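Local coordinates for protein CT_858 (Chlamydia trachomatis, PDB 3DPM) that is probably a serine-type endopeptidase of the S41 family, known as CPAF, that also carries a PDZ-like domain, at residues Leu86-Gln91 and Val180-Arg185. Numbering follows the deposited sequence.
Sequences LPYTVQ and VRVKWR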
# COMPACT_ATOMS: atom_id res chain seq x y z
N LEU A 86 16.34 -25.77 9.49
CA LEU A 86 17.51 -26.60 9.78
C LEU A 86 18.70 -25.83 9.19
O LEU A 86 18.67 -25.43 8.03
CB LEU A 86 17.38 -28.00 9.17
CG LEU A 86 16.53 -28.96 10.00
CD1 LEU A 86 16.39 -30.29 9.30
CD2 LEU A 86 17.16 -29.14 11.36
N PRO A 87 19.74 -25.60 9.99
CA PRO A 87 20.96 -24.86 9.62
C PRO A 87 21.88 -25.48 8.57
O PRO A 87 23.08 -25.62 8.81
CB PRO A 87 21.66 -24.69 10.96
CG PRO A 87 21.34 -26.00 11.64
CD PRO A 87 19.86 -26.15 11.36
N TYR A 88 21.35 -25.82 7.41
CA TYR A 88 22.16 -26.42 6.36
C TYR A 88 21.81 -25.87 4.99
O TYR A 88 20.68 -25.42 4.76
CB TYR A 88 21.99 -27.95 6.36
CG TYR A 88 22.23 -28.58 7.71
CD1 TYR A 88 21.18 -29.07 8.48
CD2 TYR A 88 23.52 -28.63 8.25
CE1 TYR A 88 21.40 -29.60 9.75
CE2 TYR A 88 23.75 -29.15 9.52
CZ TYR A 88 22.69 -29.64 10.26
OH TYR A 88 22.93 -30.14 11.53
N THR A 89 22.78 -25.89 4.08
CA THR A 89 22.57 -25.43 2.71
C THR A 89 23.13 -26.54 1.83
O THR A 89 24.21 -27.07 2.08
CB THR A 89 23.33 -24.13 2.39
OG1 THR A 89 23.04 -23.13 3.38
CG2 THR A 89 22.91 -23.60 1.03
N VAL A 90 22.38 -26.89 0.80
CA VAL A 90 22.79 -27.96 -0.10
C VAL A 90 22.80 -27.51 -1.56
O VAL A 90 22.04 -26.62 -1.94
CB VAL A 90 21.83 -29.16 0.05
CG1 VAL A 90 22.16 -30.23 -0.97
CG2 VAL A 90 21.93 -29.73 1.46
N GLN A 91 23.66 -28.13 -2.36
CA GLN A 91 23.73 -27.81 -3.78
C GLN A 91 23.72 -29.11 -4.60
O GLN A 91 24.44 -30.06 -4.29
CB GLN A 91 24.98 -26.99 -4.09
CG GLN A 91 24.95 -26.33 -5.47
CD GLN A 91 26.20 -25.51 -5.78
OE1 GLN A 91 26.29 -24.87 -6.83
NE2 GLN A 91 27.16 -25.52 -4.86
N VAL A 180 22.26 -39.18 10.92
CA VAL A 180 22.40 -38.13 11.92
C VAL A 180 21.06 -37.62 12.42
O VAL A 180 20.25 -37.14 11.64
CB VAL A 180 23.21 -36.95 11.35
CG1 VAL A 180 23.35 -35.86 12.41
CG2 VAL A 180 24.58 -37.43 10.92
N ARG A 181 20.83 -37.73 13.72
CA ARG A 181 19.58 -37.24 14.27
C ARG A 181 19.73 -35.74 14.51
O ARG A 181 20.72 -35.29 15.06
CB ARG A 181 19.25 -37.96 15.59
CG ARG A 181 18.04 -38.89 15.52
CD ARG A 181 18.34 -40.16 14.74
NE ARG A 181 17.13 -40.90 14.39
CZ ARG A 181 17.12 -42.06 13.73
NH1 ARG A 181 18.27 -42.62 13.36
NH2 ARG A 181 15.97 -42.65 13.43
N VAL A 182 18.77 -34.96 14.04
CA VAL A 182 18.80 -33.51 14.22
C VAL A 182 17.45 -33.04 14.72
O VAL A 182 16.49 -33.82 14.76
CB VAL A 182 19.14 -32.76 12.91
CG1 VAL A 182 20.51 -33.16 12.41
CG2 VAL A 182 18.09 -33.06 11.86
N LYS A 183 17.36 -31.77 15.09
CA LYS A 183 16.11 -31.23 15.60
C LYS A 183 15.74 -29.95 14.87
O LYS A 183 16.59 -29.09 14.64
CB LYS A 183 16.24 -30.95 17.09
CG LYS A 183 14.91 -30.85 17.81
CD LYS A 183 15.13 -30.86 19.30
CE LYS A 183 13.84 -31.21 20.05
NZ LYS A 183 14.11 -31.36 21.50
N TRP A 184 14.48 -29.83 14.50
CA TRP A 184 14.03 -28.64 13.81
C TRP A 184 13.99 -27.42 14.73
O TRP A 184 13.49 -27.50 15.85
CB TRP A 184 12.62 -28.83 13.24
CG TRP A 184 12.52 -29.71 12.04
CD1 TRP A 184 12.19 -31.03 12.02
CD2 TRP A 184 12.73 -29.32 10.68
NE1 TRP A 184 12.17 -31.49 10.72
CE2 TRP A 184 12.50 -30.46 9.88
CE3 TRP A 184 13.08 -28.11 10.06
CZ2 TRP A 184 12.61 -30.43 8.48
CZ3 TRP A 184 13.19 -28.08 8.67
CH2 TRP A 184 12.95 -29.23 7.90
N ARG A 185 14.54 -26.31 14.26
CA ARG A 185 14.47 -25.06 15.02
C ARG A 185 13.02 -24.74 14.72
O ARG A 185 12.69 -24.33 13.61
CB ARG A 185 15.40 -23.99 14.43
CG ARG A 185 16.90 -24.16 14.73
CD ARG A 185 17.43 -25.53 14.34
NE ARG A 185 18.87 -25.69 14.56
CZ ARG A 185 19.44 -26.82 14.98
NH1 ARG A 185 18.69 -27.89 15.22
NH2 ARG A 185 20.75 -26.89 15.14
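Leu86 packs over one face of the Trp184 indole, its CG 3.6 Å from Trp184 CE3. Leu86 CD1 makes a CH-pi contact almost straight above the six-membered ring of Trp184, 3.7 Å from its centroid and only 4° off the normal. With CG of Leu86 anti to its carbonyl carbon (chi1 -81°), the isobutyl branch is carried across to strand 177-187; its other methyl, CD2, turns toward the backbone and rests 3.3 Å from Lys183 O, while Val182 CG2 packs against both methyls. One branched residue thus fills the angle between an aromatic face and a valine, a compact example of how apolar groups can join strands where no hydrogen bond links the two segments.

Beside it, Pro87 crosses Arg185 at about a right angle, setting its CD over one face of the guanidinium, 3.4 Å from Arg185 NE. The arginine chain bends at chi2 (54°), which folds the group back along its own strand, where NH1 approaches Lys183 O too closely for the bond to be more than doubtful. Farther along, Tyr88 OH only grazes Val182 CG1, at 4.0 Å. Pro87 centres an inverse gamma turn, closed by Tyr88 N bonding to Leu86 O, and from there strand 83-92 diverges from its neighbour to run beside strand 98-103. Val182 and Trp184 also touch Thr166 of strand 165-171, the other antiparallel partner of strand 177-187. The contact therefore knits an early and a late strand of one curled antiparallel sheet, consistent with the closing of the partly open beta-barrel in a PDZ-like domain.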